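Local atomic coordinates of OLD nuclease (Thermus scotoductus, PDB entry 6P74), a protein that degrades linear or supercoiled double-stranded DNA from 5' to 3' and also has DNA-stimulated ATPase activity, although ATP does not stimulate its nuclease activity. Residues L249-Q252 / S253-V257; F260-F263 / R264-E268; E439-D442 / E443-R447; P477-E480 / A481-I485. All blocks are in the same frame, centred on the assembly; numbering follows the deposited sequence.

Contacts 1 and 2 lie on the same helix, 246-266 of the ATPase domain, with centres about 17 Å apart, and both touch the second subunit of the homodimer. Contact 1 is buried, with mainly aliphatic side chains; contact 2, where the helix ends, is partly buried and relies on charged and amide groups. Contacts 3 and 4 belong to the Toprim domain, about 23 Å apart between centres. Both contain helix N-caps, by an aspartate in 439-447 and a serine in 477-485. Contact 3 is a surface arrangement rich in charged residues, whereas contact 4 is partly buried and carries a glutamate of the samarium site.

Contact 1. Residues L249-Q252 / S253-V257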
loop_
_atom_site.group_PDB
_atom_site.type_symbol
_atom_site.label_atom_id
_atom_site.label_comp_id
_atom_site.label_asym_id
_atom_site.label_seq_id
_atom_site.Cartn_x
_atom_site.Cartn_y
_atom_site.Cartn_z
ATOM N N LEU A 249 -11.799 10.109 13.750
ATOM C CA LEU A 249 -11.051 10.544 12.575
ATOM C C LEU A 249 -11.169 12.049 12.377
ATOM O O LEU A 249 -10.176 12.722 12.062
ATOM C CB LEU A 249 -11.543 9.798 11.339
ATOM C CG LEU A 249 -11.190 8.309 11.300
ATOM C CD1 LEU A 249 -12.011 7.593 10.222
ATOM C CD2 LEU A 249 -9.686 8.095 11.089
ATOM N N GLY A 250 -12.382 12.595 12.547
ATOM C CA GLY A 250 -12.560 14.033 12.447
ATOM C C GLY A 250 -11.760 14.794 13.489
ATOM O O GLY A 250 -11.186 15.846 13.201
ATOM N N ILE A 251 -11.711 14.270 14.715
ATOM C CA ILE A 251 -10.930 14.911 15.766
ATOM C C ILE A 251 -9.459 14.945 15.382
ATOM O O ILE A 251 -8.775 15.959 15.566
ATOM C CB ILE A 251 -11.149 14.186 17.105
ATOM C CG1 ILE A 251 -12.568 14.418 17.616
ATOM C CG2 ILE A 251 -10.115 14.625 18.146
ATOM C CD1 ILE A 251 -12.836 13.696 18.909
ATOM N N GLN A 252 -8.944 13.841 14.840
ATOM C CA GLN A 252 -7.532 13.800 14.479
ATOM C C GLN A 252 -7.223 14.728 13.320
ATOM O O GLN A 252 -6.119 15.287 13.258
ATOM C CB GLN A 252 -7.111 12.373 14.151
ATOM C CG GLN A 252 -6.768 11.573 15.390
ATOM C CD GLN A 252 -6.685 10.083 15.125
ATOM O OE1 GLN A 252 -6.962 9.623 14.013
ATOM N NE2 GLN A 252 -6.300 9.316 16.150
ATOM N N SER A 253 -8.173 14.894 12.391
ATOM C CA SER A 253 -8.013 15.876 11.321
ATOM C C SER A 253 -8.011 17.289 11.876
ATOM O O SER A 253 -7.254 18.149 11.407
ATOM C CB SER A 253 -9.134 15.734 10.296
ATOM O OG SER A 253 -8.978 14.547 9.572
ATOM N N ALA A 254 -8.886 17.551 12.849
ATOM C CA ALA A 254 -8.922 18.860 13.481
ATOM C C ALA A 254 -7.612 19.149 14.208
ATOM O O ALA A 254 -7.114 20.278 14.176
ATOM C CB ALA A 254 -10.116 18.943 14.435
ATOM N N ILE A 255 -7.028 18.140 14.854
ATOM C CA ILE A 255 -5.757 18.368 15.537
ATOM C C ILE A 255 -4.647 18.675 14.538
ATOM O O ILE A 255 -3.729 19.454 14.830
ATOM C CB ILE A 255 -5.422 17.162 16.427
ATOM C CG1 ILE A 255 -6.373 17.128 17.627
ATOM C CG2 ILE A 255 -3.944 17.196 16.868
ATOM C CD1 ILE A 255 -6.125 15.967 18.535
ATOM N N VAL A 256 -4.708 18.093 13.347
ATOM C CA VAL A 256 -3.696 18.401 12.343
ATOM C C VAL A 256 -3.785 19.869 11.944
ATOM O O VAL A 256 -2.765 20.560 11.837
ATOM C CB VAL A 256 -3.848 17.452 11.139
ATOM C CG1 VAL A 256 -3.063 17.952 9.940
ATOM C CG2 VAL A 256 -3.369 16.070 11.530
ATOM N N VAL A 257 -5.007 20.374 11.727
ATOM C CA VAL A 257 -5.164 21.791 11.414
ATOM C C VAL A 257 -4.574 22.632 12.530
ATOM O O VAL A 257 -3.857 23.611 12.280
ATOM C CB VAL A 257 -6.644 22.139 11.152
ATOM C CG1 VAL A 257 -6.806 23.628 10.816
ATOM C CG2 VAL A 257 -7.220 21.272 10.019
#
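Residues Leu-249 to Val-257 form an unbroken run of alpha helix, in which Ser-253 N, Ala-254 N, Ile-255 N and Val-256 N donate in turn to the carbonyl oxygens of Leu-249, Gly-250, Ile-251 and Gln-252. Ile-255 N lies 2.9 Å from Ile-251 O, and the last of the four bonds, Val-256 N to Gln-252 O, is 3.1 Å long. The run is part of helix 246-266 of the ATPase domain. Ile-251 and Ile-255, one turn apart, make the side-chain touch: Ile-251 CG2 approaches Ile-255 CD1 at 4.2 Å. Both keep CG1 beside the backbone N and are extended beyond it (chi1 -69° and -71°), so two like-shaped chains follow one another along one flank. That flank faces the second subunit, where Leu-204 of the other chain packs on Ile-251 and Ala-254 and Ile-217 of the other chain on Ile-255. Ser-253 turns to another flank; its OG is hydrogen-bonded to Met-280 O in a loop and lies 3.3 Å from Leu-249 O. Gln-252 stretches away from the following turn towards Tyr-235 and Ile-151. Branched side chains also lean on the carbonyls of the preceding turn: Ile-255 CG1 is 3.4 Å from Ile-251 O, and Val-256 CG2 comes to 3.3 Å from Gln-252 O.

Contact 2. Residues F260-F263 / R264-E268; sequences FEAF and RQLGE
With CG opposite the backbone N (chi1 173°) and a bend at the next bond (chi2 62°), the side chain of Glu-261 brings its carboxylate between Arg-264 and Gln-265, three and four residues further along helix 246-266. Arg-264 folds back through bends at chi2 and chi3, and its NH2 meets Glu-261 OE1 in a salt bridge of 2.5 Å, a short value. OE1 lies over a face of the guanidinium, the two planar groups being 75° apart, so the pairing is not the flat, two-pronged kind. The other oxygen serves Gln-265: NE2 donates to Glu-261 OE2 at 3.0 Å in a nearly straight bond, with OE2 close to the amide plane and met on its anti side. Just past the helix end, Gly-267 adopts positive phi and its N donates to Phe-263 O at 2.9 Å. Phe-263 packs against helix 154-166, while Thr-199 of the second subunit lies against Glu-261. OE1 thus makes the short approach to Arg-264, while OE2 takes the amide bond of Gln-265 and still lies near the arginine; the negative charge of the carboxylate probably offsets some of the repulsion between Arg-264 and nearby Arg-292.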
loop_
_atom_site.group_PDB
_atom_site.type_symbol
_atom_site.label_atom_id
_atom_site.label_comp_id
_atom_site.label_asym_id
_atom_site.label_seq_id
_atom_site.Cartn_x
_atom_site.Cartn_y
_atom_site.Cartn_z
ATOM N N PHE A 260 -0.815 22.850 12.228
ATOM C CA PHE A 260 -0.379 23.794 11.207
ATOM C C PHE A 260 -0.617 25.234 11.621
ATOM O O PHE A 260 0.159 26.122 11.254
ATOM C CB PHE A 260 -1.076 23.492 9.890
ATOM C CG PHE A 260 -0.378 22.442 9.087
ATOM C CD1 PHE A 260 0.628 22.792 8.194
ATOM C CD2 PHE A 260 -0.714 21.105 9.227
ATOM C CE1 PHE A 260 1.278 21.826 7.449
ATOM C CE2 PHE A 260 -0.067 20.141 8.483
ATOM C CZ PHE A 260 0.932 20.501 7.598
ATOM N N GLU A 261 -1.679 25.488 12.379
ATOM C CA GLU A 261 -1.885 26.823 12.915
ATOM C C GLU A 261 -0.801 27.190 13.922
ATOM O O GLU A 261 -0.405 28.360 13.996
ATOM C CB GLU A 261 -3.287 26.923 13.523
ATOM C CG GLU A 261 -3.597 28.219 14.283
ATOM C CD GLU A 261 -3.537 29.489 13.425
ATOM O OE1 GLU A 261 -3.544 29.369 12.186
ATOM O OE2 GLU A 261 -3.476 30.609 14.005
ATOM N N ALA A 262 -0.289 26.220 14.692
ATOM C CA ALA A 262 0.822 26.553 15.579
ATOM C C ALA A 262 2.086 26.880 14.775
ATOM O O ALA A 262 2.802 27.834 15.098
ATOM C CB ALA A 262 1.076 25.417 16.567
ATOM N N PHE A 263 2.361 26.120 13.707
ATOM C CA PHE A 263 3.488 26.440 12.829
ATOM C C PHE A 263 3.431 27.880 12.351
ATOM O O PHE A 263 4.435 28.597 12.372
ATOM C CB PHE A 263 3.504 25.511 11.622
ATOM C CG PHE A 263 4.200 24.205 11.860
ATOM C CD1 PHE A 263 5.448 24.162 12.438
ATOM C CD2 PHE A 263 3.608 23.014 11.474
ATOM C CE1 PHE A 263 6.085 22.952 12.641
ATOM C CE2 PHE A 263 4.239 21.808 11.686
ATOM C CZ PHE A 263 5.472 21.777 12.267
ATOM N N ARG A 264 2.262 28.314 11.880
ATOM C CA ARG A 264 2.163 29.645 11.295
ATOM C C ARG A 264 2.443 30.718 12.330
ATOM O O ARG A 264 3.075 31.737 12.024
ATOM C CB ARG A 264 0.788 29.857 10.666
ATOM C CG ARG A 264 0.749 31.052 9.745
ATOM C CD ARG A 264 -0.170 32.095 10.287
ATOM N NE ARG A 264 -1.532 31.590 10.312
ATOM C CZ ARG A 264 -2.507 32.116 11.042
ATOM N NH1 ARG A 264 -2.266 33.168 11.825
ATOM N NH2 ARG A 264 -3.726 31.583 10.992
ATOM N N GLN A 265 1.968 30.507 13.563
ATOM C CA GLN A 265 2.262 31.439 14.643
ATOM C C GLN A 265 3.717 31.369 15.078
ATOM O O GLN A 265 4.281 32.392 15.473
ATOM C CB GLN A 265 1.358 31.174 15.840
ATOM C CG GLN A 265 -0.108 31.263 15.510
ATOM C CD GLN A 265 -0.943 31.455 16.748
ATOM O OE1 GLN A 265 -0.422 31.817 17.808
ATOM N NE2 GLN A 265 -2.244 31.205 16.632
ATOM N N LEU A 266 4.334 30.182 15.043
ATOM C CA LEU A 266 5.734 30.070 15.444
ATOM C C LEU A 266 6.670 30.647 14.394
ATOM O O LEU A 266 7.820 30.970 14.712
ATOM C CB LEU A 266 6.107 28.612 15.728
ATOM C CG LEU A 266 5.784 28.071 17.130
ATOM C CD1 LEU A 266 6.490 28.874 18.225
ATOM C CD2 LEU A 266 4.269 28.013 17.395
ATOM N N GLY A 267 6.196 30.791 13.157
ATOM C CA GLY A 267 6.921 31.502 12.132
ATOM C C GLY A 267 8.127 30.797 11.567
ATOM O O GLY A 267 8.681 31.272 10.572
ATOM N N GLU A 268 8.555 29.685 12.151
ATOM C CA GLU A 268 9.722 28.995 11.629
ATOM C C GLU A 268 9.414 28.378 10.270
ATOM O O GLU A 268 8.332 27.831 10.046
ATOM C CB GLU A 268 10.188 27.919 12.607
ATOM C CG GLU A 268 10.875 28.456 13.856
ATOM C CD GLU A 268 11.708 27.395 14.541
ATOM O OE1 GLU A 268 11.713 26.254 14.034
ATOM O OE2 GLU A 268 12.359 27.689 15.573
#

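Contact 3. Residues E439-D442 / E443-R447; sequences ERAD and EETRR
Arg-446 NH1 donates to Ala-441 O at 2.8 Å, with the oxygen lying at the edge of the guanidinium and almost exactly in its plane. The bond is moderately bent at hydrogen (146°), and NH1 stands tilted from the carbonyl plane of Ala-441. A turn in the arginine chain at chi3 (-41°) carries the group back over the start of helix 443-467, where Glu-443 CA lies 3.5 Å above one guanidinium face, offset toward its rim. The same residue is tied through its backbone as well, Arg-446 N giving a straight bond of 3.0 Å to Asp-442 O. Glu-439 OE1 is near Arg-446 NE but well out of the guanidinium plane, so that pair is an attraction of charges alone.

Asp-442 closes the helix start. Its CG sits between the backbone N and the carbonyl carbon (chi1 87°), a position from which the carboxylate turns back on the first amides: OD2 accepts weakly from Glu-444 N at 3.1 Å, and OD1 accepts from Thr-445 N at 3.2 Å, although the placing of OD1 is less certain. Thr-445 OG1 has both Asp-442 O and OD1 within reach of its one proton, and its own position is less sure, so the choice stays open. Within the first turn, Arg-447 grips Glu-443 side-on, NE to OE1 at 2.9 Å and NH2 to OE2 at the same length, while Glu-444 pairs with Lys-448. The bonds from Asp-442 to the amides of Glu-444 and Thr-445 are those of an aspartate N-cap, here at the exposed start of a long Toprim-domain helix.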
loop_
_atom_site.group_PDB
_atom_site.type_symbol
_atom_site.label_atom_id
_atom_site.label_comp_id
_atom_site.label_asym_id
_atom_site.label_seq_id
_atom_site.Cartn_x
_atom_site.Cartn_y
_atom_site.Cartn_z
ATOM N N GLU A 439 -33.179 55.257 -32.525
ATOM C CA GLU A 439 -32.885 56.535 -33.162
ATOM C C GLU A 439 -33.703 57.690 -32.593
ATOM O O GLU A 439 -33.370 58.848 -32.864
ATOM C CB GLU A 439 -33.098 56.425 -34.673
ATOM C CG GLU A 439 -32.280 55.309 -35.328
ATOM C CD GLU A 439 -30.775 55.443 -35.086
ATOM O OE1 GLU A 439 -30.331 56.549 -34.698
ATOM O OE2 GLU A 439 -30.038 54.443 -35.281
ATOM N N ARG A 440 -34.737 57.416 -31.795
ATOM C CA ARG A 440 -35.485 58.482 -31.137
ATOM C C ARG A 440 -34.897 58.904 -29.793
ATOM O O ARG A 440 -35.245 59.981 -29.300
ATOM C CB ARG A 440 -36.942 58.058 -30.930
ATOM C CG ARG A 440 -37.704 57.746 -32.216
ATOM C CD ARG A 440 -39.069 57.160 -31.912
ATOM N NE ARG A 440 -40.142 57.925 -32.542
ATOM C CZ ARG A 440 -40.698 57.609 -33.710
ATOM N NH1 ARG A 440 -40.285 56.535 -34.377
ATOM N NH2 ARG A 440 -41.670 58.369 -34.209
ATOM N N ALA A 441 -34.020 58.101 -29.189
ATOM C CA ALA A 441 -33.480 58.445 -27.880
ATOM C C ALA A 441 -32.624 59.711 -27.958
ATOM O O ALA A 441 -32.334 60.245 -29.035
ATOM C CB ALA A 441 -32.659 57.288 -27.307
ATOM N N ASP A 442 -32.213 60.195 -26.792
ATOM C CA ASP A 442 -31.366 61.377 -26.764
ATOM C C ASP A 442 -29.908 61.012 -27.114
ATOM O O ASP A 442 -29.509 59.849 -27.088
ATOM C CB ASP A 442 -31.451 62.054 -25.390
ATOM C CG ASP A 442 -30.466 61.482 -24.399
ATOM O OD1 ASP A 442 -30.603 60.290 -24.047
ATOM O OD2 ASP A 442 -29.539 62.230 -23.996
ATOM N N GLU A 443 -29.117 62.042 -27.437
ATOM C CA GLU A 443 -27.719 61.868 -27.839
ATOM C C GLU A 443 -26.941 60.960 -26.872
ATOM O O GLU A 443 -26.232 60.048 -27.308
ATOM C CB GLU A 443 -27.060 63.253 -27.972
ATOM C CG GLU A 443 -25.693 63.294 -28.695
ATOM C CD GLU A 443 -24.522 62.884 -27.798
ATOM O OE1 GLU A 443 -23.707 62.047 -28.252
ATOM O OE2 GLU A 443 -24.434 63.388 -26.640
ATOM N N GLU A 444 -27.065 61.170 -25.556
ATOM C CA GLU A 444 -26.247 60.375 -24.632
ATOM C C GLU A 444 -26.643 58.900 -24.661
ATOM O O GLU A 444 -25.783 58.016 -24.615
ATOM C CB GLU A 444 -26.319 60.939 -23.198
ATOM C CG GLU A 444 -25.473 60.131 -22.143
ATOM C CD GLU A 444 -25.276 60.866 -20.819
ATOM O OE1 GLU A 444 -25.127 62.120 -20.826
ATOM O OE2 GLU A 444 -25.272 60.184 -19.767
ATOM N N THR A 445 -27.931 58.606 -24.757
ATOM C CA THR A 445 -28.342 57.210 -24.783
ATOM C C THR A 445 -27.895 56.522 -26.071
ATOM O O THR A 445 -27.405 55.391 -26.029
ATOM C CB THR A 445 -29.862 57.109 -24.598
ATOM O OG1 THR A 445 -30.500 57.953 -25.551
ATOM C CG2 THR A 445 -30.244 57.601 -23.233
ATOM N N ARG A 446 -28.038 57.193 -27.222
ATOM C CA ARG A 446 -27.578 56.606 -28.480
ATOM C C ARG A 446 -26.080 56.340 -28.444
ATOM O O ARG A 446 -25.628 55.240 -28.783
ATOM C CB ARG A 446 -27.937 57.513 -29.660
ATOM C CG ARG A 446 -29.408 57.751 -29.770
ATOM C CD ARG A 446 -29.830 58.404 -31.077
ATOM N NE ARG A 446 -28.950 59.475 -31.545
ATOM C CZ ARG A 446 -29.129 60.767 -31.292
ATOM N NH1 ARG A 446 -30.147 61.178 -30.547
ATOM N NH2 ARG A 446 -28.281 61.656 -31.784
ATOM N N ARG A 447 -25.295 57.343 -28.018
ATOM C CA ARG A 447 -23.845 57.180 -27.942
ATOM C C ARG A 447 -23.476 56.057 -26.977
ATOM O O ARG A 447 -22.644 55.206 -27.303
ATOM C CB ARG A 447 -23.175 58.509 -27.551
ATOM C CG ARG A 447 -21.692 58.388 -27.111
ATOM C CD ARG A 447 -21.004 59.723 -27.065
ATOM N NE ARG A 447 -21.882 60.738 -26.466
ATOM C CZ ARG A 447 -22.059 60.915 -25.158
ATOM N NH1 ARG A 447 -21.402 60.145 -24.302
ATOM N NH2 ARG A 447 -22.900 61.846 -24.711
#

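Contact 4. Residues P477-E480 / A481-I485; sequences PSLE and AALGI
Glu-480, Ala-481 and Leu-479 carry this contact, which spans a single short helix, 479-483, capped by a serine at its start and closed by a Schellman motif at its end. Ala-481 is held from before the helix: its N donates to Ser-478 OG at 3.1 Å, the N-cap bond. The serine hydroxyl, set between its own backbone N and carbonyl carbon (chi1 64°), is thereby turned over the first turn. Ala-481 CB also rests on the ring of Pro-477, 3.8 Å from CG; that proline follows a cis peptide bond.

Leu-479 has CG opposite the backbone N (chi1 -177°), which, with the bend at the next bond, sends its branch across Leu-483 at a slant, CG 4.0 Å from Leu-483 CD1. Beyond, Leu-479 packs on Ala-384 of helix 379-391 and Leu-483 on Ile-499 and Leu-500 of helix 493-501, so this small apolar pair joins the helix to two others of the Toprim domain.

Glu-480 faces the metal site. It binds the samarium ion together with Asp-431, and its OE2 makes a salt bridge with Arg-487, inferred to be an active-site residue; Ser-478 and Glu-480 are thought to bind a divalent cation in the working enzyme. The Glu-480 backbone meanwhile takes part in the helix end: Ile-485 N reaches back to Glu-480 O at 3.2 Å, and Gly-484 N, at positive phi, to Ala-481 O at 3.2 Å. That return lays Ile-485 CG2 4.1 Å from Glu-480 CB.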
loop_
_atom_site.group_PDB
_atom_site.type_symbol
_atom_site.label_atom_id
_atom_site.label_comp_id
_atom_site.label_asym_id
_atom_site.label_seq_id
_atom_site.Cartn_x
_atom_site.Cartn_y
_atom_site.Cartn_z
ATOM N N PRO A 477 -30.664 37.991 -29.122
ATOM C CA PRO A 477 -29.685 38.884 -28.509
ATOM C C PRO A 477 -29.318 38.439 -27.105
ATOM O O PRO A 477 -28.247 38.812 -26.644
ATOM C CB PRO A 477 -30.396 40.237 -28.466
ATOM C CG PRO A 477 -31.877 39.890 -28.460
ATOM C CD PRO A 477 -31.975 38.652 -29.329
ATOM N N SER A 478 -30.177 37.661 -26.446
ATOM C CA SER A 478 -29.912 37.218 -25.077
ATOM C C SER A 478 -30.898 36.125 -24.710
ATOM O O SER A 478 -31.976 36.028 -25.298
ATOM C CB SER A 478 -30.053 38.365 -24.074
ATOM O OG SER A 478 -31.403 38.819 -24.073
ATOM N N LEU A 479 -30.538 35.338 -23.692
ATOM C CA LEU A 479 -31.440 34.296 -23.205
ATOM C C LEU A 479 -32.724 34.898 -22.667
ATOM O O LEU A 479 -33.813 34.340 -22.871
ATOM C CB LEU A 479 -30.759 33.434 -22.131
ATOM C CG LEU A 479 -31.566 32.251 -21.566
ATOM C CD1 LEU A 479 -31.814 31.198 -22.595
ATOM C CD2 LEU A 479 -30.923 31.607 -20.303
ATOM N N GLU A 480 -32.626 36.042 -21.980
ATOM C CA GLU A 480 -33.834 36.711 -21.509
ATOM C C GLU A 480 -34.780 37.010 -22.661
ATOM O O GLU A 480 -35.994 36.821 -22.543
ATOM C CB GLU A 480 -33.507 38.010 -20.779
ATOM C CG GLU A 480 -32.717 37.855 -19.517
ATOM C CD GLU A 480 -31.237 37.977 -19.766
ATOM O OE1 GLU A 480 -30.814 37.595 -20.886
ATOM O OE2 GLU A 480 -30.522 38.476 -18.862
ATOM N N ALA A 481 -34.245 37.494 -23.782
ATOM C CA ALA A 481 -35.117 37.791 -24.910
ATOM C C ALA A 481 -35.639 36.507 -25.547
ATOM O O ALA A 481 -36.813 36.432 -25.927
ATOM C CB ALA A 481 -34.388 38.662 -25.935
ATOM N N ALA A 482 -34.793 35.476 -25.651
ATOM C CA ALA A 482 -35.270 34.201 -26.186
ATOM C C ALA A 482 -36.406 33.618 -25.344
ATOM O O ALA A 482 -37.330 32.993 -25.890
ATOM C CB ALA A 482 -34.109 33.211 -26.289
ATOM N N LEU A 483 -36.366 33.815 -24.020
ATOM C CA LEU A 483 -37.402 33.273 -23.153
ATOM C C LEU A 483 -38.630 34.170 -23.037
ATOM O O LEU A 483 -39.653 33.707 -22.526
ATOM C CB LEU A 483 -36.860 33.002 -21.739
ATOM C CG LEU A 483 -35.830 31.874 -21.603
ATOM C CD1 LEU A 483 -35.304 31.823 -20.166
ATOM C CD2 LEU A 483 -36.358 30.507 -22.068
ATOM N N GLY A 484 -38.554 35.425 -23.489
ATOM C CA GLY A 484 -39.615 36.392 -23.268
ATOM C C GLY A 484 -39.786 36.809 -21.828
ATOM O O GLY A 484 -40.808 37.402 -21.471
ATOM N N ILE A 485 -38.814 36.539 -21.005
ATOM C CA ILE A 485 -38.929 36.672 -19.562
ATOM C C ILE A 485 -38.544 38.095 -19.173
ATOM O O ILE A 485 -37.631 38.695 -19.762
ATOM C CB ILE A 485 -38.041 35.612 -18.876
ATOM C CG1 ILE A 485 -38.499 35.315 -17.450
ATOM C CG2 ILE A 485 -36.588 36.037 -18.895
ATOM C CD1 ILE A 485 -37.828 34.069 -16.889
#